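Local coordinates for protein butyrophilin subfamily 1 member A1 (Bos taurus, PDB 4HH8) that probably acts in milk-fat droplet secretion as a membrane-associated receptor and probably restrains proliferation of activated T cells, here represented by its two extracellular immunoglobulin domains, at residues A59-R64 against V93-Q98; A75-R80 against A102-E107; Y108-R113 against E119-H124; E158-W163 against R207-G212. The protein carries 1 engineered substitution. All coordinates share one frame; numbering follows the deposited sequence.

Overall arrangement
Interactions 1, 2 and 3 lie in the N-terminal V-type domain. Interaction 4 lies in the second immunoglobulin domain, its centre about 24 to 31 Å from the other three centres. Interaction 1 is buried and wholly apolar, and joins the two sheets. Interaction 2 is also largely buried but is held by charge, at the end of the sandwich. Interactions 2 and 3 share strand 106-114, and the hydroxyls of Tyr77 and Tyr108 meet between them in a weak hydrogen bond. Val60 and Ile97 of interaction 1 pack on Tyr108. Interaction 3 pairs neighbouring strands, with one core face and one outer face. Interaction 4 is partly buried, at a strand end, with a single strand pair and a bridging water.

Interaction 1 (A59-R64 against V93-Q98); sequences AVFLSR and VAVRIQ. Unlike the reference sequence in segment 59-64: Leu62 (reference Val).
Phe61 and Val95 make the main apolar contact between segments 59-64 and 93-98. CG2 of Val95 does most of the touching. It lies 3.6 Å from CD2 of Phe61 and 3.7 Å from CB of Phe61. The methyl therefore sits against the root of the aromatic side chain as well as one side of the ring, which it meets obliquely. CG1 of Val95 adds a looser contact, 3.9 Å from CB of Phe61. In Phe61, CG is anti to the backbone N (chi1 176°), and this carries the ring beside Val95. The second apolar contact is lighter. CG1 of Val60 is 4.4 Å from CD1 of Ile97, the far methyl of that side chain.

No hydrogen bond links the two segments. The backbones stay apart, with CA of Phe61 7.2 Å from CA of Val95. The contact is thus one of side chains meeting between sheets, not of strands pairing within one. All four touching residues are buried. Phe61 also packs on Val81 and Leu83 of strand 81-85, while Val60 and Ile97 both reach Tyr108.

The backbone of 59-64 bonds elsewhere, to strand 48-52 and to the residues after strand 67-68. Phe61 bonds with Trp51, and Val60 and Phe61 together face Trp51 in a classic beta bulge. Val95 packs on Trp51 of the opposing sheet. Side chains of two facing sheets meeting in the core beside this tryptophan are typical of the V-type immunoglobulin beta sandwich.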
# COMPACT_ATOMS: atom_id res chain seq x y z
N ALA A 59 2.91 -21.56 0.96
CA ALA A 59 3.20 -20.51 0.00
C ALA A 59 1.99 -19.62 -0.17
O ALA A 59 0.89 -19.97 0.26
CB ALA A 59 3.60 -21.13 -1.34
N VAL A 60 2.20 -18.44 -0.76
CA VAL A 60 1.12 -17.57 -1.19
C VAL A 60 0.36 -18.25 -2.35
O VAL A 60 -0.87 -18.23 -2.39
CB VAL A 60 1.70 -16.19 -1.63
CG1 VAL A 60 0.62 -15.31 -2.31
CG2 VAL A 60 2.28 -15.49 -0.46
N PHE A 61 1.12 -18.82 -3.29
CA PHE A 61 0.57 -19.46 -4.48
C PHE A 61 1.55 -20.54 -4.96
O PHE A 61 2.79 -20.36 -4.94
CB PHE A 61 0.24 -18.46 -5.60
CG PHE A 61 -0.24 -19.13 -6.86
CD1 PHE A 61 -1.59 -19.44 -7.03
CD2 PHE A 61 0.66 -19.53 -7.82
CE1 PHE A 61 -2.02 -20.11 -8.17
CE2 PHE A 61 0.22 -20.22 -8.95
CZ PHE A 61 -1.11 -20.51 -9.13
N LEU A 62 0.99 -21.69 -5.30
CA LEU A 62 1.79 -22.80 -5.78
C LEU A 62 1.11 -23.52 -6.94
O LEU A 62 -0.04 -23.97 -6.83
CB LEU A 62 2.18 -23.76 -4.65
CG LEU A 62 3.12 -24.90 -5.05
CD1 LEU A 62 4.43 -24.39 -5.69
CD2 LEU A 62 3.42 -25.89 -3.87
N SER A 63 1.79 -23.55 -8.08
CA SER A 63 1.39 -24.39 -9.20
C SER A 63 2.47 -25.44 -9.41
O SER A 63 3.66 -25.11 -9.40
CB SER A 63 1.26 -23.57 -10.46
OG SER A 63 0.67 -24.34 -11.49
N ARG A 64 2.07 -26.69 -9.56
CA ARG A 64 2.96 -27.75 -10.10
C ARG A 64 2.26 -28.51 -11.20
O ARG A 64 1.05 -28.73 -11.15
CB ARG A 64 3.37 -28.75 -9.04
CG ARG A 64 4.54 -28.32 -8.18
CD ARG A 64 5.18 -29.56 -7.50
NE ARG A 64 5.59 -29.22 -6.13
CZ ARG A 64 4.81 -29.36 -5.06
NH1 ARG A 64 3.59 -29.85 -5.17
NH2 ARG A 64 5.28 -29.01 -3.86
N VAL A 93 4.53 -14.51 -16.19
CA VAL A 93 3.33 -14.87 -15.42
C VAL A 93 3.19 -13.93 -14.24
O VAL A 93 4.06 -13.11 -14.00
CB VAL A 93 3.38 -16.34 -14.85
CG1 VAL A 93 3.56 -17.32 -15.94
CG2 VAL A 93 4.47 -16.50 -13.83
N ALA A 94 2.09 -14.04 -13.51
CA ALA A 94 1.93 -13.23 -12.31
C ALA A 94 0.97 -13.98 -11.44
O ALA A 94 0.27 -14.87 -11.93
CB ALA A 94 1.39 -11.85 -12.65
N VAL A 95 0.97 -13.66 -10.15
CA VAL A 95 -0.03 -14.13 -9.22
C VAL A 95 -0.91 -12.94 -8.98
O VAL A 95 -0.39 -11.87 -8.65
CB VAL A 95 0.58 -14.65 -7.89
CG1 VAL A 95 -0.49 -14.84 -6.81
CG2 VAL A 95 1.21 -15.98 -8.14
N ARG A 96 -2.22 -13.11 -9.21
CA ARG A 96 -3.22 -12.13 -8.88
C ARG A 96 -3.70 -12.36 -7.43
O ARG A 96 -4.13 -13.47 -7.08
CB ARG A 96 -4.40 -12.21 -9.85
CG ARG A 96 -5.37 -11.01 -9.68
CD ARG A 96 -6.45 -10.91 -10.78
NE ARG A 96 -7.29 -12.10 -10.84
CZ ARG A 96 -8.63 -12.12 -10.79
NH1 ARG A 96 -9.34 -11.00 -10.66
NH2 ARG A 96 -9.28 -13.29 -10.87
N ILE A 97 -3.55 -11.34 -6.59
CA ILE A 97 -4.09 -11.39 -5.25
C ILE A 97 -5.32 -10.50 -5.20
O ILE A 97 -5.23 -9.31 -5.47
CB ILE A 97 -3.09 -10.96 -4.18
CG1 ILE A 97 -1.77 -11.70 -4.37
CG2 ILE A 97 -3.67 -11.25 -2.75
CD1 ILE A 97 -0.69 -11.27 -3.40
N GLN A 98 -6.46 -11.09 -4.89
CA GLN A 98 -7.72 -10.35 -4.86
C GLN A 98 -7.95 -9.71 -3.53
O GLN A 98 -7.48 -10.22 -2.50
CB GLN A 98 -8.90 -11.26 -5.16
CG GLN A 98 -8.87 -11.77 -6.58
CD GLN A 98 -10.05 -12.66 -6.89
OE1 GLN A 98 -10.58 -13.36 -6.01
NE2 GLN A 98 -10.48 -12.64 -8.15

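Interaction 2 (A75-R80 against A102-E107); sequences AEYRGR and ASDDGE
In Asp104, CG is anti to the carbonyl carbon (chi1 -66°), which places the carboxylate against Tyr77 and Arg80. The Arg80 chain bends at chi3 (-62°), which turns its guanidinium to meet Asp104 edge-on. NH2 of Arg80 donates to OD2 of Asp104 at 2.8 Å. The bond is almost straight, at 178°, and OD2 is met on its syn side. The two flat groups are nearly coplanar. The second arm of the salt bridge is weak, with NH1 of Arg80 3.4 Å from OD1 of Asp104. The hydroxyl OH of Tyr77 gives OD1 of Asp104 another weak hydrogen bond, at 2.8 Å.

This Arg-Asp pair is a hallmark of V-set immunoglobulin domains. It ties the turn leading into strand 81-85 to the turn before strand 106-114, at one end of the sandwich. Beside it, the hydroxyl of Tyr108 bonds to O of Asp104, which makes a tyrosine corner.

A leucine in place of Arg80 would probably leave the buried carboxylate of Asp104 without its cationic mate. OD2 of Asp104 also accepts from the backbone N of Lys101. Arg80 has further anchors. NH2 also reaches O of Gln98, and NH1 bonds weakly to O of Glu76. A type II turn runs from Tyr77 to Arg80, closed by N of Arg80 on O of Tyr77 at 3.0 Å, and Gly79 takes its positive phi.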
# COMPACT_ATOMS: atom_id res chain seq x y z
N ALA A 75 -3.52 -20.55 4.31
CA ALA A 75 -4.99 -20.49 4.41
C ALA A 75 -5.58 -19.10 4.16
O ALA A 75 -6.68 -18.97 3.61
CB ALA A 75 -5.49 -21.07 5.73
N GLU A 76 -4.85 -18.07 4.57
CA GLU A 76 -5.23 -16.68 4.32
C GLU A 76 -4.99 -16.20 2.87
O GLU A 76 -5.38 -15.09 2.51
CB GLU A 76 -4.42 -15.79 5.24
CG GLU A 76 -3.04 -16.36 5.53
CD GLU A 76 -2.11 -15.32 6.08
OE1 GLU A 76 -1.88 -14.32 5.34
OE2 GLU A 76 -1.59 -15.51 7.22
N TYR A 77 -4.33 -17.02 2.06
CA TYR A 77 -4.28 -16.72 0.63
C TYR A 77 -5.20 -17.57 -0.21
O TYR A 77 -5.64 -17.14 -1.25
CB TYR A 77 -2.84 -16.70 0.13
CG TYR A 77 -2.15 -15.44 0.61
CD1 TYR A 77 -2.45 -14.21 0.03
CD2 TYR A 77 -1.26 -15.46 1.69
CE1 TYR A 77 -1.86 -13.04 0.48
CE2 TYR A 77 -0.67 -14.31 2.16
CZ TYR A 77 -0.96 -13.10 1.56
OH TYR A 77 -0.37 -11.94 1.98
N ARG A 78 -5.55 -18.75 0.28
CA ARG A 78 -6.40 -19.68 -0.45
C ARG A 78 -7.68 -19.05 -0.86
O ARG A 78 -8.33 -18.42 -0.05
CB ARG A 78 -6.78 -20.85 0.43
CG ARG A 78 -6.04 -22.11 0.15
CD ARG A 78 -6.50 -23.11 1.18
NE ARG A 78 -5.38 -23.90 1.67
CZ ARG A 78 -5.32 -24.41 2.90
NH1 ARG A 78 -6.30 -24.17 3.78
NH2 ARG A 78 -4.26 -25.14 3.25
N GLY A 79 -8.05 -19.25 -2.12
CA GLY A 79 -9.32 -18.71 -2.59
C GLY A 79 -9.28 -17.24 -3.01
O GLY A 79 -10.28 -16.73 -3.53
N ARG A 80 -8.15 -16.55 -2.81
CA ARG A 80 -8.01 -15.16 -3.31
C ARG A 80 -6.79 -15.00 -4.24
O ARG A 80 -6.46 -13.88 -4.64
CB ARG A 80 -8.00 -14.15 -2.15
CG ARG A 80 -7.06 -14.49 -0.99
CD ARG A 80 -7.27 -13.62 0.30
NE ARG A 80 -7.01 -12.22 0.02
CZ ARG A 80 -5.98 -11.51 0.46
NH1 ARG A 80 -5.08 -11.99 1.32
NH2 ARG A 80 -5.89 -10.25 0.06
N ALA A 102 -4.02 -4.25 3.94
CA ALA A 102 -2.79 -3.73 4.55
C ALA A 102 -1.77 -4.80 4.93
O ALA A 102 -0.57 -4.62 4.73
CB ALA A 102 -3.14 -2.86 5.76
N SER A 103 -2.23 -5.91 5.49
CA SER A 103 -1.33 -7.04 5.84
C SER A 103 -0.63 -7.71 4.64
O SER A 103 0.37 -8.41 4.83
CB SER A 103 -2.13 -8.11 6.60
OG SER A 103 -3.29 -8.43 5.85
N ASP A 104 -1.16 -7.51 3.42
CA ASP A 104 -0.52 -8.02 2.20
C ASP A 104 0.72 -7.23 1.78
O ASP A 104 1.51 -7.70 0.93
CB ASP A 104 -1.52 -8.00 1.05
CG ASP A 104 -2.65 -8.96 1.27
OD1 ASP A 104 -2.39 -10.05 1.85
OD2 ASP A 104 -3.78 -8.66 0.85
N ASP A 105 0.91 -6.04 2.35
CA ASP A 105 2.10 -5.21 2.08
C ASP A 105 3.38 -5.93 2.47
O ASP A 105 3.44 -6.54 3.53
CB ASP A 105 2.01 -3.93 2.91
CG ASP A 105 3.00 -2.88 2.47
OD1 ASP A 105 2.59 -1.94 1.77
OD2 ASP A 105 4.18 -2.98 2.82
N GLY A 106 4.39 -5.86 1.61
CA GLY A 106 5.69 -6.43 1.92
C GLY A 106 6.38 -7.09 0.74
O GLY A 106 6.00 -6.92 -0.42
N GLU A 107 7.39 -7.88 1.07
CA GLU A 107 8.27 -8.53 0.09
C GLU A 107 7.73 -9.90 -0.24
O GLU A 107 7.36 -10.68 0.65
CB GLU A 107 9.67 -8.67 0.71
CG GLU A 107 10.72 -9.26 -0.24
CD GLU A 107 12.04 -9.63 0.47
OE1 GLU A 107 12.95 -8.75 0.49
OE2 GLU A 107 12.15 -10.77 1.02

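Interaction 3 (Y108-R113 against E119-H124); sequences YRCFFR and EEAIVH
Cys110 and Ala121 form the tight centre of this antiparallel hairpin. SG of Cys110 lies 3.6 Å from CB of Ala121, and the backbones bond both ways, with N of Cys110 3.0 Å from O of Ala121. Tyr108 with Val123 and Phe112 with Glu119 are hydrogen-bonded pairs of the same kind. N of Tyr108 is only 2.7 Å from O of Val123, which also lies at the edge of the Tyr108 ring. The sulfur of Cys110 takes the position between its backbone N and carbonyl carbon (chi1 56°), where it joins Cys36 in the disulfide that links the two sheets.

The other face carries Arg109, Phe111, Glu120 and Ile122, all partly exposed. The extended Arg109 chain runs side by side with Ile122, and NH1 of Arg109 lies against CG1 and CD1 of Ile122. CD of Arg109 is 3.2 Å from OE2 of Glu120. The salt bridge on this solvent side is long, with NH1 of Arg109 3.6 Å from OE2 of Glu120. The flat groups are turned 56° against each other. Cutting Arg109 back to an alanine is likely to leave the Glu120 carboxylate without this cationic neighbour and to uncover the side of Ile122. OE1 of Glu120 approaches CD1 of Phe111 at 3.8 Å.

Strand 106-114 is bordered by strand 117-128 on one flank and by strand 48-52 on the other. Strand 24-27 runs parallel along the far edge of 117-128. Strands 16-18 and 32-39 of the opposing sheet cover Cys110 and Phe112.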
# COMPACT_ATOMS: atom_id res chain seq x y z
N TYR A 108 7.70 -10.22 -1.53
CA TYR A 108 7.32 -11.56 -1.96
C TYR A 108 8.48 -12.11 -2.74
O TYR A 108 9.27 -11.34 -3.30
CB TYR A 108 6.09 -11.50 -2.87
CG TYR A 108 4.84 -11.13 -2.15
CD1 TYR A 108 3.86 -12.11 -1.86
CD2 TYR A 108 4.62 -9.82 -1.71
CE1 TYR A 108 2.68 -11.78 -1.19
CE2 TYR A 108 3.45 -9.47 -1.01
CZ TYR A 108 2.48 -10.45 -0.77
OH TYR A 108 1.33 -10.13 -0.09
N ARG A 109 8.59 -13.43 -2.79
CA ARG A 109 9.58 -14.05 -3.64
C ARG A 109 8.89 -14.96 -4.66
O ARG A 109 7.98 -15.71 -4.33
CB ARG A 109 10.59 -14.82 -2.79
CG ARG A 109 11.45 -13.91 -1.88
CD ARG A 109 12.73 -14.64 -1.48
NE ARG A 109 13.63 -13.87 -0.60
CZ ARG A 109 14.70 -13.18 -1.01
NH1 ARG A 109 15.02 -13.13 -2.30
NH2 ARG A 109 15.45 -12.54 -0.12
N CYS A 110 9.35 -14.89 -5.91
CA CYS A 110 8.81 -15.77 -6.96
C CYS A 110 9.85 -16.78 -7.37
O CYS A 110 10.93 -16.42 -7.84
CB CYS A 110 8.37 -14.98 -8.18
SG CYS A 110 9.70 -13.93 -8.86
N PHE A 111 9.49 -18.05 -7.24
CA PHE A 111 10.38 -19.16 -7.47
C PHE A 111 9.85 -20.01 -8.64
O PHE A 111 8.67 -20.37 -8.66
CB PHE A 111 10.41 -19.95 -6.17
CG PHE A 111 11.24 -21.19 -6.20
CD1 PHE A 111 12.62 -21.14 -5.96
CD2 PHE A 111 10.64 -22.44 -6.37
CE1 PHE A 111 13.38 -22.30 -5.94
CE2 PHE A 111 11.38 -23.60 -6.36
CZ PHE A 111 12.76 -23.54 -6.14
N PHE A 112 10.73 -20.28 -9.61
CA PHE A 112 10.45 -21.09 -10.80
C PHE A 112 11.35 -22.31 -10.73
O PHE A 112 12.55 -22.15 -10.60
CB PHE A 112 10.85 -20.35 -12.06
CG PHE A 112 9.92 -19.26 -12.46
CD1 PHE A 112 9.26 -19.33 -13.67
CD2 PHE A 112 9.74 -18.15 -11.67
CE1 PHE A 112 8.41 -18.30 -14.07
CE2 PHE A 112 8.88 -17.13 -12.05
CZ PHE A 112 8.22 -17.20 -13.23
N ARG A 113 10.80 -23.52 -10.85
CA ARG A 113 11.61 -24.74 -10.87
C ARG A 113 11.24 -25.70 -12.00
O ARG A 113 10.07 -26.00 -12.21
CB ARG A 113 11.54 -25.51 -9.54
CG ARG A 113 11.98 -27.02 -9.67
CD ARG A 113 11.87 -27.82 -8.38
NE ARG A 113 12.87 -27.35 -7.43
CZ ARG A 113 13.07 -27.84 -6.21
NH1 ARG A 113 12.33 -28.85 -5.73
NH2 ARG A 113 14.02 -27.30 -5.45
N GLU A 119 15.41 -20.98 -9.93
CA GLU A 119 15.85 -19.61 -9.73
C GLU A 119 14.71 -18.79 -9.13
O GLU A 119 13.55 -19.21 -9.17
CB GLU A 119 16.35 -19.00 -11.04
CG GLU A 119 16.92 -17.58 -10.90
CD GLU A 119 18.14 -17.50 -9.99
OE1 GLU A 119 19.24 -17.85 -10.47
OE2 GLU A 119 17.99 -17.09 -8.80
N GLU A 120 15.05 -17.64 -8.56
CA GLU A 120 14.06 -16.77 -7.92
C GLU A 120 14.37 -15.27 -7.97
O GLU A 120 15.50 -14.82 -8.25
CB GLU A 120 13.80 -17.22 -6.49
CG GLU A 120 15.00 -17.06 -5.60
CD GLU A 120 14.71 -17.46 -4.19
OE1 GLU A 120 14.69 -18.68 -3.91
OE2 GLU A 120 14.51 -16.56 -3.35
N ALA A 121 13.32 -14.49 -7.70
CA ALA A 121 13.41 -13.04 -7.70
C ALA A 121 12.49 -12.52 -6.64
O ALA A 121 11.83 -13.29 -5.95
CB ALA A 121 13.04 -12.48 -9.05
N ILE A 122 12.44 -11.20 -6.52
CA ILE A 122 11.76 -10.51 -5.44
C ILE A 122 10.75 -9.59 -6.09
O ILE A 122 11.06 -8.94 -7.08
CB ILE A 122 12.79 -9.69 -4.61
CG1 ILE A 122 13.66 -10.65 -3.78
CG2 ILE A 122 12.13 -8.64 -3.69
CD1 ILE A 122 14.90 -10.02 -3.17
N VAL A 123 9.53 -9.57 -5.56
CA VAL A 123 8.53 -8.56 -5.92
C VAL A 123 8.08 -7.86 -4.64
O VAL A 123 7.83 -8.51 -3.61
CB VAL A 123 7.27 -9.17 -6.59
CG1 VAL A 123 6.44 -8.09 -7.34
CG2 VAL A 123 7.64 -10.26 -7.54
N HIS A 124 8.00 -6.53 -4.69
CA HIS A 124 7.57 -5.79 -3.53
C HIS A 124 6.17 -5.38 -3.83
O HIS A 124 5.92 -4.82 -4.87
CB HIS A 124 8.45 -4.55 -3.27
CG HIS A 124 9.88 -4.88 -2.96
ND1 HIS A 124 10.29 -5.35 -1.72
CD2 HIS A 124 11.00 -4.82 -3.73
CE1 HIS A 124 11.60 -5.55 -1.74
NE2 HIS A 124 12.06 -5.24 -2.95

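Interaction 4 (E158-W163 against R207-G212); sequences EPQVQW and RNLLLG
Between Glu158 and Leu209 a water takes over where strand pairing ends. It donates to O of Glu158 at 2.7 Å and accepts from N of Leu209 at 3.0 Å. Next to it lies the one beta bridge of the contact, the hydrogen-bonded antiparallel pair Gln160 and Arg207. N of Gln160 donates to O of Arg207 at 3.0 Å, nearly straight. N of Arg207 returns a bond of 2.8 Å to O of Gln160, in the carbonyl plane. Pro159 follows Glu158 and has no N-H to give. Its CB rests 3.8 Å from O of Arg207.

The side chains of Gln160 and Arg207 lie alongside each other and point the same way. Both leave one face of the sheet as a pair, each with CG anti to the backbone N. The amide and guanidinium planes are tilted 24° to each other, and no hydrogen bond joins them. The guanidinium finds its charge partner in Glu214. Leu209 crosses the Gln160 side chain at about a right angle, and its CD2 lies 3.7 Å from NE2 of Gln160. The same methyl sits at the edge of the Arg207 guanidinium.

Beyond the strand, OD1 of Asn208 accepts from N of Leu211 at 3.1 Å. This Asx motif starts the turn from strand 201-208 to strand 213-220 in the second immunoglobulin domain. ND2 of Asn208 bonds to O of Ala129.

The chemistry implies a strand end held mainly by main-chain bonds and one water, with the side chains of Gln160 and Leu209 adding van der Waals contact on the partly exposed side.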
# COMPACT_ATOMS: atom_id res chain seq x y z
N GLU A 158 1.07 5.26 6.99
CA GLU A 158 0.99 6.50 7.74
C GLU A 158 0.92 7.68 6.74
O GLU A 158 1.80 7.84 5.90
CB GLU A 158 2.22 6.66 8.64
CG GLU A 158 2.28 5.65 9.82
CD GLU A 158 2.99 4.30 9.46
OE1 GLU A 158 3.11 3.91 8.28
OE2 GLU A 158 3.46 3.63 10.38
N PRO A 159 -0.13 8.50 6.84
CA PRO A 159 -0.31 9.65 5.96
C PRO A 159 0.40 10.92 6.54
O PRO A 159 0.68 10.99 7.75
CB PRO A 159 -1.84 9.83 5.98
CG PRO A 159 -2.16 9.49 7.45
CD PRO A 159 -1.28 8.33 7.77
N GLN A 160 0.70 11.88 5.69
CA GLN A 160 1.38 13.10 6.10
C GLN A 160 0.33 14.17 6.27
O GLN A 160 -0.65 14.19 5.54
CB GLN A 160 2.41 13.49 5.03
CG GLN A 160 2.91 14.99 4.99
CD GLN A 160 3.74 15.29 3.73
OE1 GLN A 160 3.29 15.98 2.82
NE2 GLN A 160 4.93 14.73 3.65
N VAL A 161 0.54 15.03 7.26
CA VAL A 161 -0.32 16.15 7.54
C VAL A 161 0.45 17.43 7.16
O VAL A 161 1.60 17.54 7.50
CB VAL A 161 -0.66 16.22 9.03
CG1 VAL A 161 -1.57 17.39 9.33
CG2 VAL A 161 -1.33 14.87 9.55
N GLN A 162 -0.18 18.38 6.47
CA GLN A 162 0.46 19.65 6.15
C GLN A 162 -0.55 20.76 6.45
O GLN A 162 -1.67 20.72 5.99
CB GLN A 162 0.95 19.64 4.67
CG GLN A 162 1.28 21.01 4.02
CD GLN A 162 1.12 21.00 2.44
OE1 GLN A 162 0.01 20.79 1.88
NE2 GLN A 162 2.23 21.26 1.75
N TRP A 163 -0.16 21.72 7.27
CA TRP A 163 -0.96 22.92 7.48
C TRP A 163 -0.43 24.05 6.63
O TRP A 163 0.78 24.24 6.54
CB TRP A 163 -0.89 23.37 8.94
CG TRP A 163 -1.38 22.37 9.90
CD1 TRP A 163 -0.67 21.35 10.48
CD2 TRP A 163 -2.70 22.27 10.41
NE1 TRP A 163 -1.46 20.64 11.33
CE2 TRP A 163 -2.72 21.17 11.30
CE3 TRP A 163 -3.88 23.03 10.23
CZ2 TRP A 163 -3.86 20.82 12.02
CZ3 TRP A 163 -5.03 22.66 10.95
CH2 TRP A 163 -5.00 21.55 11.83
N ARG A 207 -1.96 13.68 3.13
CA ARG A 207 -1.46 13.15 1.88
C ARG A 207 -0.98 11.74 2.01
O ARG A 207 -0.21 11.44 2.91
CB ARG A 207 -0.30 14.05 1.41
CG ARG A 207 0.28 13.67 0.05
CD ARG A 207 1.32 14.70 -0.37
NE ARG A 207 1.96 14.34 -1.63
CZ ARG A 207 1.49 14.67 -2.83
NH1 ARG A 207 0.35 15.35 -2.95
NH2 ARG A 207 2.17 14.32 -3.91
N ASN A 208 -1.40 10.88 1.10
CA ASN A 208 -0.78 9.57 0.95
C ASN A 208 0.43 9.72 0.01
O ASN A 208 0.26 9.85 -1.21
CB ASN A 208 -1.81 8.60 0.40
CG ASN A 208 -1.35 7.18 0.41
OD1 ASN A 208 -0.27 6.90 -0.06
ND2 ASN A 208 -2.18 6.25 0.93
N LEU A 209 1.64 9.66 0.58
CA LEU A 209 2.92 9.86 -0.15
C LEU A 209 3.23 8.78 -1.19
O LEU A 209 3.85 9.05 -2.20
CB LEU A 209 4.07 9.93 0.84
CG LEU A 209 3.90 11.07 1.85
CD1 LEU A 209 5.07 11.06 2.80
CD2 LEU A 209 3.88 12.35 1.07
N LEU A 210 2.74 7.58 -0.94
CA LEU A 210 2.88 6.45 -1.82
C LEU A 210 2.05 6.59 -3.11
O LEU A 210 2.55 6.31 -4.21
CB LEU A 210 2.45 5.22 -1.03
CG LEU A 210 2.83 3.83 -1.47
CD1 LEU A 210 4.31 3.73 -1.93
CD2 LEU A 210 2.54 2.91 -0.29
N LEU A 211 0.80 7.01 -2.98
CA LEU A 211 -0.02 7.36 -4.15
C LEU A 211 0.26 8.74 -4.74
O LEU A 211 -0.11 8.99 -5.88
CB LEU A 211 -1.52 7.28 -3.83
CG LEU A 211 -2.12 5.93 -3.41
CD1 LEU A 211 -3.57 6.08 -3.02
CD2 LEU A 211 -1.98 4.91 -4.51
N GLY A 212 0.88 9.64 -3.97
CA GLY A 212 1.02 11.03 -4.39
C GLY A 212 -0.36 11.67 -4.54
O GLY A 212 -0.63 12.39 -5.53
O HOH W 1 2.01 8.14 3.18